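Local coordinates for protein UDP-N-acetylglucosamine 2-epimerase (Methanocaldococcus jannaschii, PDB 4NES) that binds UDP-N-acetylglucosamine and UDP in a GT-B fold and probably catalyses reversible epimerization at C-2, giving UDP-N-acetylmannosamine, at residues A[32-37]-A[46-51]; A[60-65]-A[72-77]; A[98-103]-A[130-135]. All coordinates share one frame; numbering follows the deposited sequence.

Contact 1: A[32-37]-A[46-51]; sequences IIHTNQ and IFFEEL. With UD1 (uridine-diphosphate-N-acetylglucosamine), chain B.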
loop_
_atom_site.group_PDB
_atom_site.type_symbol
_atom_site.label_atom_id
_atom_site.label_comp_id
_atom_site.label_asym_id
_atom_site.label_seq_id
_atom_site.Cartn_x
_atom_site.Cartn_y
_atom_site.Cartn_z
ATOM N N ILE A 32 -3.966 22.762 -5.000
ATOM C CA ILE A 32 -4.550 21.772 -4.109
ATOM C C ILE A 32 -5.558 20.932 -4.873
ATOM O O ILE A 32 -6.422 21.456 -5.598
ATOM C CB ILE A 32 -5.274 22.441 -2.924
ATOM C CG1 ILE A 32 -4.295 23.290 -2.107
ATOM C CG2 ILE A 32 -5.975 21.400 -2.053
ATOM C CD1 ILE A 32 -4.975 24.164 -1.062
ATOM N N ILE A 33 -5.439 19.621 -4.699
ATOM C CA ILE A 33 -6.456 18.668 -5.116
ATOM C C ILE A 33 -7.178 18.199 -3.854
ATOM O O ILE A 33 -6.574 17.607 -2.954
ATOM C CB ILE A 33 -5.837 17.443 -5.818
ATOM C CG1 ILE A 33 -5.058 17.858 -7.075
ATOM C CG2 ILE A 33 -6.924 16.419 -6.151
ATOM C CD1 ILE A 33 -4.214 16.726 -7.644
ATOM N N HIS A 34 -8.473 18.485 -3.781
ATOM C CA HIS A 34 -9.289 18.110 -2.633
ATOM C C HIS A 34 -10.131 16.891 -3.028
ATOM O O HIS A 34 -10.871 16.943 -4.009
ATOM C CB HIS A 34 -10.195 19.296 -2.279
ATOM C CG HIS A 34 -10.756 19.275 -0.888
ATOM N ND1 HIS A 34 -11.031 18.107 -0.197
ATOM C CD2 HIS A 34 -11.123 20.283 -0.067
ATOM C CE1 HIS A 34 -11.524 18.403 0.988
ATOM N NE2 HIS A 34 -11.596 19.723 1.095
ATOM N N THR A 35 -10.016 15.787 -2.290
ATOM C CA THR A 35 -10.854 14.627 -2.583
ATOM C C THR A 35 -12.277 14.832 -2.090
ATOM O O THR A 35 -13.189 14.087 -2.471
ATOM C CB THR A 35 -10.329 13.349 -1.921
ATOM O OG1 THR A 35 -10.298 13.556 -0.500
ATOM C CG2 THR A 35 -8.941 13.007 -2.434
ATOM N N ASN A 36 -12.454 15.817 -1.210
ATOM C CA ASN A 36 -13.732 16.070 -0.562
ATOM C C ASN A 36 -14.202 14.846 0.204
ATOM O O ASN A 36 -15.399 14.570 0.266
ATOM C CB ASN A 36 -14.794 16.548 -1.563
ATOM C CG ASN A 36 -14.276 17.635 -2.485
ATOM O OD1 ASN A 36 -14.118 17.408 -3.678
ATOM N ND2 ASN A 36 -14.009 18.824 -1.937
ATOM N N GLN A 37 -13.244 14.120 0.781
ATOM C CA GLN A 37 -13.555 13.058 1.727
ATOM C C GLN A 37 -14.427 13.628 2.837
ATOM O O GLN A 37 -15.444 13.043 3.208
ATOM C CB GLN A 37 -12.275 12.438 2.306
ATOM C CG GLN A 37 -12.596 11.297 3.260
ATOM C CD GLN A 37 -11.375 10.572 3.807
ATOM O OE1 GLN A 37 -10.275 10.623 3.245
ATOM N NE2 GLN A 37 -11.570 9.899 4.925
ATOM N N ILE A 46 -15.016 25.637 6.844
ATOM C CA ILE A 46 -14.647 26.534 7.931
ATOM C C ILE A 46 -13.131 26.649 8.090
ATOM O O ILE A 46 -12.624 27.695 8.493
ATOM C CB ILE A 46 -15.347 26.141 9.263
ATOM C CG1 ILE A 46 -15.181 27.239 10.320
ATOM C CG2 ILE A 46 -14.845 24.797 9.788
ATOM C CD1 ILE A 46 -16.180 27.133 11.479
ATOM N N PHE A 47 -12.400 25.590 7.755
ATOM C CA PHE A 47 -10.956 25.612 7.893
ATOM C C PHE A 47 -10.289 26.370 6.768
ATOM O O PHE A 47 -9.324 27.094 6.995
ATOM C CB PHE A 47 -10.424 24.184 8.040
ATOM C CG PHE A 47 -10.981 23.503 9.241
ATOM C CD1 PHE A 47 -10.528 23.857 10.507
ATOM C CD2 PHE A 47 -12.025 22.597 9.128
ATOM C CE1 PHE A 47 -11.068 23.277 11.636
ATOM C CE2 PHE A 47 -12.568 22.019 10.250
ATOM C CZ PHE A 47 -12.093 22.367 11.509
ATOM N N PHE A 48 -10.811 26.218 5.556
ATOM C CA PHE A 48 -10.322 27.025 4.451
ATOM C C PHE A 48 -10.530 28.508 4.739
ATOM O O PHE A 48 -9.679 29.330 4.406
ATOM C CB PHE A 48 -10.979 26.610 3.133
ATOM C CG PHE A 48 -10.306 25.437 2.479
ATOM C CD1 PHE A 48 -10.577 24.142 2.889
ATOM C CD2 PHE A 48 -9.373 25.635 1.470
ATOM C CE1 PHE A 48 -9.940 23.063 2.292
ATOM C CE2 PHE A 48 -8.735 24.552 0.864
ATOM C CZ PHE A 48 -9.023 23.266 1.279
ATOM N N GLU A 49 -11.654 28.844 5.369
ATOM C CA GLU A 49 -11.935 30.232 5.719
ATOM C C GLU A 49 -11.050 30.753 6.855
ATOM O O GLU A 49 -10.385 31.783 6.715
ATOM C CB GLU A 49 -13.410 30.407 6.087
ATOM C CG GLU A 49 -13.788 31.833 6.474
ATOM C CD GLU A 49 -13.605 32.810 5.330
ATOM O OE1 GLU A 49 -13.636 32.375 4.160
ATOM O OE2 GLU A 49 -13.431 34.021 5.597
ATOM N N GLU A 50 -11.051 30.061 7.989
ATOM C CA GLU A 50 -10.336 30.570 9.151
ATOM C C GLU A 50 -8.828 30.581 8.939
ATOM O O GLU A 50 -8.129 31.418 9.501
ATOM C CB GLU A 50 -10.682 29.767 10.414
ATOM C CG GLU A 50 -12.118 29.939 10.897
ATOM C CD GLU A 50 -12.364 29.347 12.277
ATOM O OE1 GLU A 50 -11.478 28.654 12.810
ATOM O OE2 GLU A 50 -13.457 29.589 12.830
ATOM N N LEU A 51 -8.333 29.650 8.126
ATOM C CA LEU A 51 -6.899 29.531 7.899
ATOM C C LEU A 51 -6.451 30.270 6.642
ATOM O O LEU A 51 -5.282 30.184 6.261
ATOM C CB LEU A 51 -6.471 28.059 7.854
ATOM C CG LEU A 51 -6.749 27.329 9.175
ATOM C CD1 LEU A 51 -6.494 25.842 9.050
ATOM C CD2 LEU A 51 -5.900 27.910 10.289
HETATM C "C1'" UD1 B . -11.447 10.187 8.743
HETATM C "C2'" UD1 B . -10.127 9.481 8.798
HETATM C "C3'" UD1 B . -9.526 9.579 10.116
HETATM C "C4'" UD1 B . -9.423 10.958 10.609
HETATM C "C5'" UD1 B . -10.745 11.670 10.474
HETATM C "C6'" UD1 B . -10.644 13.118 10.769
HETATM C "C7'" UD1 B . -9.977 7.472 7.210
HETATM C "C8'" UD1 B . -10.212 6.001 7.033
HETATM N "N2'" UD1 B . -10.318 8.040 8.494
HETATM O "O1'" UD1 B . -12.324 9.569 9.615
HETATM O "O3'" UD1 B . -8.220 8.975 10.090
HETATM O "O4'" UD1 B . -9.010 10.983 11.966
HETATM O "O5'" UD1 B . -11.241 11.571 9.143
HETATM O "O6'" UD1 B . -11.777 13.674 11.325
HETATM O "O7'" UD1 B . -9.518 8.155 6.292
HETATM N N1 UD1 B . -19.201 12.469 7.790
HETATM C C2 UD1 B . -20.000 13.524 7.621
HETATM N N3 UD1 B . -19.538 14.639 7.060
HETATM C C4 UD1 B . -18.269 14.728 6.638
HETATM C C5 UD1 B . -17.409 13.651 6.800
HETATM C C6 UD1 B . -17.905 12.503 7.396
HETATM O O2 UD1 B . -21.159 13.485 7.988
HETATM O O4 UD1 B . -17.817 15.880 6.064
HETATM C C1B UD1 B . -19.693 11.225 8.428
HETATM C C2B UD1 B . -20.361 10.285 7.509
HETATM O "O2'" UD1 B . -21.411 9.635 8.182
HETATM C C3B UD1 B . -19.319 9.337 7.188
HETATM C C4B UD1 B . -18.594 9.225 8.479
HETATM O O4B UD1 B . -18.621 10.517 9.055
HETATM O O3B UD1 B . -19.779 8.095 6.714
HETATM C C5B UD1 B . -17.183 8.790 8.313
HETATM O O5B UD1 B . -16.429 9.539 7.394
HETATM P PA UD1 B . -15.031 9.043 6.936
HETATM O O1A UD1 B . -15.189 7.709 6.273
HETATM O O2A UD1 B . -14.437 10.066 6.025
HETATM O O3A UD1 B . -14.149 8.793 8.203
HETATM P PB UD1 B . -13.887 9.723 9.472
HETATM O O1B UD1 B . -14.506 9.055 10.656
HETATM O O2B UD1 B . -14.298 11.144 9.201
#
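The imidazole that meets Phe48 is first fixed by a polar bond: Asn36 N donates to His34 ND1 at 2.9 Å, although the donor stands 37° out of the ring plane. NE2 is bonded to Asp44 OD1, an arrangement consistent with the ring's proton lying on NE2, while ND2 of the Asn36 amide rests above one face, offset toward the rim. With its CG anti to the backbone N (chi1 -160°), the His34 ring leaves the end of strand 30-34 on the flank facing helix 45-50 and brings CD2 to 3.8 Å from Phe48 CE1. The two side chains reach out to one another from strand and helix and meet rim to rim. Their planes differ by only 20°, yet with centroids 5.7 Å apart neither ring covers the other.

Two residues earlier on the strand, Ile32 adds its terminal methyl, CD1 lying 4.2 Å from Phe48 CE2, so one phenyl ring spans two side chains. The contact joins strand and helix of the beta-alpha-beta unit formed by strand 30-34, helix 45-50 and strand 58-59, part of the Rossmann-like N-terminal half of a GT-B fold. Ile13, Leu53 and Pro56 also pack on Phe48.

Beyond the strand, the chain bends through an ST turn, Gln37 N donating to Thr35 OG1 at 3.3 Å. The extended Gln37 side chain then reaches the substrate, where NE2 gives two nearly straight hydrogen bonds, 3.0 Å to O7' of the UD1 acetamido group and 3.1 Å to the phosphate oxygen O2A. The amide is steadied at OE1 by Thr98 OG1.

Contact 2: A[60-65]-A[72-77]; sequences LNIGSG and GKMLIE. With UD1 (uridine-diphosphate-N-acetylglucosamine), chain B.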
loop_
_atom_site.group_PDB
_atom_site.type_symbol
_atom_site.label_atom_id
_atom_site.label_comp_id
_atom_site.label_asym_id
_atom_site.label_seq_id
_atom_site.Cartn_x
_atom_site.Cartn_y
_atom_site.Cartn_z
ATOM N N LEU A 60 -12.824 16.527 -6.121
ATOM C CA LEU A 60 -13.162 15.232 -6.704
ATOM C C LEU A 60 -14.515 14.695 -6.223
ATOM O O LEU A 60 -15.070 13.775 -6.825
ATOM C CB LEU A 60 -12.049 14.215 -6.428
ATOM C CG LEU A 60 -10.645 14.691 -6.805
ATOM C CD1 LEU A 60 -9.627 13.585 -6.612
ATOM C CD2 LEU A 60 -10.605 15.207 -8.234
ATOM N N ASN A 61 -15.032 15.278 -5.141
ATOM C CA ASN A 61 -16.376 14.967 -4.639
ATOM C C ASN A 61 -16.581 13.485 -4.302
ATOM O O ASN A 61 -17.638 12.920 -4.578
ATOM C CB ASN A 61 -17.439 15.432 -5.641
ATOM C CG ASN A 61 -17.304 16.897 -5.997
ATOM O OD1 ASN A 61 -17.228 17.257 -7.175
ATOM N ND2 ASN A 61 -17.280 17.752 -4.988
ATOM N N ILE A 62 -15.573 12.862 -3.695
ATOM C CA ILE A 62 -15.629 11.436 -3.381
ATOM C C ILE A 62 -16.541 11.167 -2.188
ATOM O O ILE A 62 -17.385 10.262 -2.216
ATOM C CB ILE A 62 -14.232 10.876 -3.061
ATOM C CG1 ILE A 62 -13.252 11.157 -4.205
ATOM C CG2 ILE A 62 -14.312 9.376 -2.770
ATOM C CD1 ILE A 62 -13.681 10.573 -5.534
ATOM N N GLY A 63 -16.351 11.938 -1.122
ATOM C CA GLY A 63 -17.182 11.800 0.059
ATOM C C GLY A 63 -17.033 10.481 0.778
ATOM O O GLY A 63 -15.961 9.859 0.760
ATOM N N SER A 64 -18.128 10.050 1.394
ATOM C CA SER A 64 -18.123 8.907 2.291
ATOM C C SER A 64 -18.345 7.582 1.583
ATOM O O SER A 64 -18.890 7.525 0.478
ATOM C CB SER A 64 -19.181 9.093 3.373
ATOM O OG SER A 64 -18.934 10.299 4.081
ATOM N N GLY A 65 -17.925 6.513 2.247
ATOM C CA GLY A 65 -18.150 5.172 1.750
ATOM C C GLY A 65 -17.292 4.204 2.522
ATOM O O GLY A 65 -16.526 4.597 3.408
ATOM N N GLY A 72 -10.955 3.313 -3.802
ATOM C CA GLY A 72 -11.007 2.997 -5.222
ATOM C C GLY A 72 -11.415 4.170 -6.099
ATOM O O GLY A 72 -10.768 4.462 -7.111
ATOM N N LYS A 73 -12.486 4.858 -5.713
ATOM C CA LYS A 73 -12.898 6.058 -6.426
ATOM C C LYS A 73 -11.782 7.107 -6.411
ATOM O O LYS A 73 -11.545 7.798 -7.406
ATOM C CB LYS A 73 -14.160 6.638 -5.796
ATOM C CG LYS A 73 -15.423 5.804 -5.996
ATOM C CD LYS A 73 -16.533 6.410 -5.149
ATOM C CE LYS A 73 -17.822 5.623 -5.186
ATOM N NZ LYS A 73 -18.865 6.361 -4.410
HETATM N N MSE A 74 -11.095 7.231 -5.278
HETATM C CA MSE A 74 -9.981 8.167 -5.182
HETATM C C MSE A 74 -8.848 7.828 -6.143
HETATM O O MSE A 74 -8.296 8.725 -6.772
HETATM C CB MSE A 74 -9.442 8.242 -3.751
HETATM C CG MSE A 74 -10.370 8.894 -2.759
HETATM SE SE MSE A 74 -9.751 8.652 -0.924
HETATM C CE MSE A 74 -11.077 9.800 -0.090
ATOM N N LEU A 75 -8.489 6.549 -6.265
ATOM C CA LEU A 75 -7.434 6.162 -7.207
ATOM C C LEU A 75 -7.823 6.544 -8.628
ATOM O O LEU A 75 -7.009 7.090 -9.378
ATOM C CB LEU A 75 -7.152 4.655 -7.169
ATOM C CG LEU A 75 -6.619 4.052 -5.870
ATOM C CD1 LEU A 75 -6.315 2.565 -6.052
ATOM C CD2 LEU A 75 -5.380 4.787 -5.400
ATOM N N ILE A 76 -9.063 6.250 -9.004
ATOM C CA ILE A 76 -9.533 6.592 -10.345
ATOM C C ILE A 76 -9.492 8.096 -10.602
ATOM O O ILE A 76 -8.957 8.547 -11.620
ATOM C CB ILE A 76 -10.960 6.060 -10.590
ATOM C CG1 ILE A 76 -10.960 4.535 -10.538
ATOM C CG2 ILE A 76 -11.492 6.537 -11.933
ATOM C CD1 ILE A 76 -12.317 3.948 -10.229
ATOM N N GLU A 77 -10.040 8.872 -9.678
ATOM C CA GLU A 77 -10.207 10.300 -9.916
ATOM C C GLU A 77 -8.929 11.104 -9.719
ATOM O O GLU A 77 -8.681 12.052 -10.464
ATOM C CB GLU A 77 -11.332 10.868 -9.049
ATOM C CG GLU A 77 -12.697 10.282 -9.377
ATOM C CD GLU A 77 -13.099 10.495 -10.822
ATOM O OE1 GLU A 77 -12.910 11.614 -11.335
ATOM O OE2 GLU A 77 -13.620 9.545 -11.438
HETATM C "C1'" UD1 B . -11.447 10.187 8.743
HETATM C "C2'" UD1 B . -10.127 9.481 8.798
HETATM C "C3'" UD1 B . -9.526 9.579 10.116
HETATM C "C4'" UD1 B . -9.423 10.958 10.609
HETATM C "C5'" UD1 B . -10.745 11.670 10.474
HETATM C "C6'" UD1 B . -10.644 13.118 10.769
HETATM C "C7'" UD1 B . -9.977 7.472 7.210
HETATM C "C8'" UD1 B . -10.212 6.001 7.033
HETATM N "N2'" UD1 B . -10.318 8.040 8.494
HETATM O "O1'" UD1 B . -12.324 9.569 9.615
HETATM O "O3'" UD1 B . -8.220 8.975 10.090
HETATM O "O4'" UD1 B . -9.010 10.983 11.966
HETATM O "O5'" UD1 B . -11.241 11.571 9.143
HETATM O "O6'" UD1 B . -11.777 13.674 11.325
HETATM O "O7'" UD1 B . -9.518 8.155 6.292
HETATM N N1 UD1 B . -19.201 12.469 7.790
HETATM C C2 UD1 B . -20.000 13.524 7.621
HETATM N N3 UD1 B . -19.538 14.639 7.060
HETATM C C4 UD1 B . -18.269 14.728 6.638
HETATM C C5 UD1 B . -17.409 13.651 6.800
HETATM C C6 UD1 B . -17.905 12.503 7.396
HETATM O O2 UD1 B . -21.159 13.485 7.988
HETATM O O4 UD1 B . -17.817 15.880 6.064
HETATM C C1B UD1 B . -19.693 11.225 8.428
HETATM C C2B UD1 B . -20.361 10.285 7.509
HETATM O "O2'" UD1 B . -21.411 9.635 8.182
HETATM C C3B UD1 B . -19.319 9.337 7.188
HETATM C C4B UD1 B . -18.594 9.225 8.479
HETATM O O4B UD1 B . -18.621 10.517 9.055
HETATM O O3B UD1 B . -19.779 8.095 6.714
HETATM C C5B UD1 B . -17.183 8.790 8.313
HETATM O O5B UD1 B . -16.429 9.539 7.394
HETATM P PA UD1 B . -15.031 9.043 6.936
HETATM O O1A UD1 B . -15.189 7.709 6.273
HETATM O O2A UD1 B . -14.437 10.066 6.025
HETATM O O3A UD1 B . -14.149 8.793 8.203
HETATM P PB UD1 B . -13.887 9.723 9.472
HETATM O O1B UD1 B . -14.506 9.055 10.656
HETATM O O2B UD1 B . -14.298 11.144 9.201
HETATM O O HOH W 1 -14.565 13.520 -9.561
HETATM O O HOH W 2 -17.181 7.329 -1.829
HETATM O O HOH W 3 -18.568 9.228 -4.574
#
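Ile62 leans on helix 67-85 with three of its carbons. Its CG1 lies 3.9 Å from CG of Met74, a selenomethionine in this crystal, the two side chains meeting at a slant; CG2 rests near the same carbon. CD1, folded back by a chi2 of -59°, reaches along the helix surface to 4.0 Å from Lys73 CB and also lies 4.0 Å from Glu77 CG. Leu60 adds a second hydrophobic foothold one helical turn further along, where its CD1 comes to 4.0 Å from Glu77 CB, the two side chains running antiparallel alongside one another. An alanine at Ile62 would keep none of CG1, CG2 and CD1 and is likely to open a gap over Met74 CG, Lys73 CB and Glu77 CG, leaving the loop less braced against the helix.

Around this apolar seam, water carries the polar links. One water donates to Leu60 O at 2.8 Å and to Glu77 OE1 at 3.1 Å; Glu77 bends at chi2 (-58°), which carries its carboxylate away from the loop and leaves the water to bridge back, and its OE2 pairs with Lys80. Lys73 runs out extended, and a second water accepts from Lys73 NZ at 2.9 Å and donates to Ile62 O. A third joins NZ to the carbonyls of both Ile62 and Ser64. The ammonium also forms a salt bridge to Glu69.

Further out, Lys73 packs on Ile76 of the second subunit, whereas Ser64, bonded through OG to Tyr39, lies against the ribose of UD1. This is a beta-to-alpha connection of a Rossmann-like domain, the loop after strand 58-59 folding back on the helix it leads into and forming part of the nucleotide-sugar pocket.

Contact 3: A[98-103]-A[130-135]; sequences TVLAGA and EINRVL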
loop_
_atom_site.group_PDB
_atom_site.type_symbol
_atom_site.label_atom_id
_atom_site.label_comp_id
_atom_site.label_asym_id
_atom_site.label_seq_id
_atom_site.Cartn_x
_atom_site.Cartn_y
_atom_site.Cartn_z
ATOM N N THR A 98 -7.420 9.358 1.948
ATOM C CA THR A 98 -6.969 10.306 0.944
ATOM C C THR A 98 -5.452 10.257 0.772
ATOM O O THR A 98 -4.948 10.287 -0.354
ATOM C CB THR A 98 -7.409 11.727 1.311
ATOM O OG1 THR A 98 -8.829 11.835 1.126
ATOM C CG2 THR A 98 -6.703 12.744 0.433
ATOM N N VAL A 99 -4.727 10.159 1.887
ATOM C CA VAL A 99 -3.267 10.107 1.860
ATOM C C VAL A 99 -2.783 8.875 1.101
ATOM O O VAL A 99 -1.927 8.966 0.216
ATOM C CB VAL A 99 -2.699 10.084 3.290
ATOM C CG1 VAL A 99 -1.200 9.810 3.283
ATOM C CG2 VAL A 99 -3.021 11.387 3.990
ATOM N N LEU A 100 -3.324 7.718 1.455
ATOM C CA LEU A 100 -2.925 6.485 0.794
ATOM C C LEU A 100 -3.239 6.532 -0.696
ATOM O O LEU A 100 -2.404 6.169 -1.517
ATOM C CB LEU A 100 -3.611 5.282 1.432
ATOM C CG LEU A 100 -3.329 3.954 0.729
ATOM C CD1 LEU A 100 -1.850 3.617 0.818
ATOM C CD2 LEU A 100 -4.183 2.817 1.316
ATOM N N ALA A 101 -4.428 7.007 -1.052
ATOM C CA ALA A 101 -4.829 7.026 -2.456
ATOM C C ALA A 101 -3.917 7.955 -3.251
ATOM O O ALA A 101 -3.460 7.610 -4.340
ATOM C CB ALA A 101 -6.282 7.436 -2.600
ATOM N N GLY A 102 -3.645 9.135 -2.702
ATOM C CA GLY A 102 -2.766 10.067 -3.385
ATOM C C GLY A 102 -1.385 9.485 -3.609
ATOM O O GLY A 102 -0.818 9.613 -4.702
ATOM N N ALA A 103 -0.828 8.866 -2.570
ATOM C CA ALA A 103 0.512 8.275 -2.660
ATOM C C ALA A 103 0.572 7.111 -3.646
ATOM O O ALA A 103 1.532 6.989 -4.414
ATOM C CB ALA A 103 0.993 7.827 -1.282
ATOM N N GLU A 130 -3.104 3.117 10.691
ATOM C CA GLU A 130 -1.777 2.519 10.750
ATOM C C GLU A 130 -1.441 1.898 9.397
ATOM O O GLU A 130 -0.326 2.060 8.899
ATOM C CB GLU A 130 -1.695 1.489 11.895
ATOM C CG GLU A 130 -0.310 0.855 12.127
ATOM C CD GLU A 130 0.652 1.700 12.957
ATOM O OE1 GLU A 130 0.387 2.891 13.198
ATOM O OE2 GLU A 130 1.703 1.171 13.381
ATOM N N ILE A 131 -2.409 1.215 8.789
ATOM C CA ILE A 131 -2.218 0.657 7.447
ATOM C C ILE A 131 -1.868 1.764 6.468
ATOM O O ILE A 131 -0.881 1.669 5.740
ATOM C CB ILE A 131 -3.463 -0.106 6.956
ATOM C CG1 ILE A 131 -3.630 -1.409 7.747
ATOM C CG2 ILE A 131 -3.350 -0.418 5.473
ATOM C CD1 ILE A 131 -5.016 -2.025 7.637
ATOM N N ASN A 132 -2.654 2.839 6.479
ATOM C CA ASN A 132 -2.446 3.934 5.541
ATOM C C ASN A 132 -1.062 4.543 5.685
ATOM O O ASN A 132 -0.375 4.817 4.700
ATOM C CB ASN A 132 -3.500 5.022 5.734
ATOM C CG ASN A 132 -4.871 4.601 5.251
ATOM O OD1 ASN A 132 -4.998 3.671 4.449
ATOM N ND2 ASN A 132 -5.914 5.281 5.741
ATOM N N ARG A 133 -0.650 4.764 6.924
ATOM C CA ARG A 133 0.617 5.434 7.154
ATOM C C ARG A 133 1.806 4.543 6.808
ATOM O O ARG A 133 2.766 5.015 6.210
ATOM C CB ARG A 133 0.714 5.919 8.598
ATOM C CG ARG A 133 1.724 7.037 8.813
ATOM C CD ARG A 133 1.854 7.416 10.292
ATOM N NE ARG A 133 0.555 7.596 10.942
ATOM C CZ ARG A 133 -0.032 6.670 11.701
ATOM N NH1 ARG A 133 0.576 5.512 11.920
ATOM N NH2 ARG A 133 -1.220 6.895 12.253
ATOM N N VAL A 134 1.743 3.273 7.188
ATOM C CA VAL A 134 2.819 2.334 6.874
ATOM C C VAL A 134 2.985 2.202 5.359
ATOM O O VAL A 134 4.095 2.334 4.837
ATOM C CB VAL A 134 2.583 0.949 7.507
ATOM C CG1 VAL A 134 3.590 -0.075 6.968
ATOM C CG2 VAL A 134 2.675 1.015 9.024
ATOM N N LEU A 135 1.884 1.987 4.651
ATOM C CA LEU A 135 1.960 1.822 3.203
ATOM C C LEU A 135 2.490 3.080 2.527
ATOM O O LEU A 135 3.376 3.024 1.671
ATOM C CB LEU A 135 0.594 1.445 2.634
ATOM C CG LEU A 135 0.063 0.089 3.103
ATOM C CD1 LEU A 135 -1.215 -0.245 2.359
ATOM C CD2 LEU A 135 1.086 -1.014 2.910
#
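Two torsions set up the meeting of Leu100 and Asn132: a chi1 of 176° turns the leucine CG away from its own backbone nitrogen, and a chi1 of -72° places the asparagine CG beside its nitrogen, so that the two side chains cross at about a right angle. They belong to helices 97-108 and 128-138, which follow neighbouring strands of the parallel sheet in the Rossmann-like N-terminal half of the GT-B fold. The backbones come close at this point, with Leu100 CA and Asn132 CA 5.4 Å apart.

The amide oxygen does the touching. Asn132 OD1 stands 3.3 Å from the methyl Leu100 CD2 and 3.7 Å from Leu100 CB, a carbon-lined setting for a polar atom. Its hydrogen-bonding need is met from across the dimer, where Lys108 NZ of the second subunit binds OD1. On the other branch of the amide, ND2 donates to Asp95 O and Asn97 OD1, and these bonds fix which way the amide is turned. Asn97 in turn contacts the substrate through its backbone N, so Asn132 stands in the second shell of the sugar-nucleotide site, its side chain about 5 Å from UD1.

The other leucine methyl, Leu100 CD1, meets Leu135 CB at 3.7 Å, with the two side chains set at an angle. Both leucines continue into the subunit interface: Leu100 packs on Leu104 of the second subunit, and Leu135 on its own counterpart there. Within helix 128-138, the salt bridge from Arg133 NH1 to Glu130 OE1 is 2.9 Å long; the oxygen lies in the guanidinium plane, but is met from 40° above the plane of its own carboxylate.

How the contacts relate
The three contacts, with centres 14 to 19 Å apart, are linked to one another in the domain that holds part of the UD1 pocket. Contacts 1 and 2 are joined by backbone pairing and by Asn36 OD1, 2.7 Å from Asn61 N, a probable hydrogen bond. Thr98 ties contact 3 to contact 1, its OG1 lying 2.8 Å from Thr35 OG1, again a probable hydrogen bond. Contacts 2 and 3 pack helix on helix, Met74 CB being 3.5 Å from Ala101 CB, and both reach the second subunit. Contacts 1 and 2 touch UD1 directly, through Gln37 and Ser64, whereas Asn132 of contact 3 lies about 12 Å, side chain to side chain, from the probable active-site residue His207.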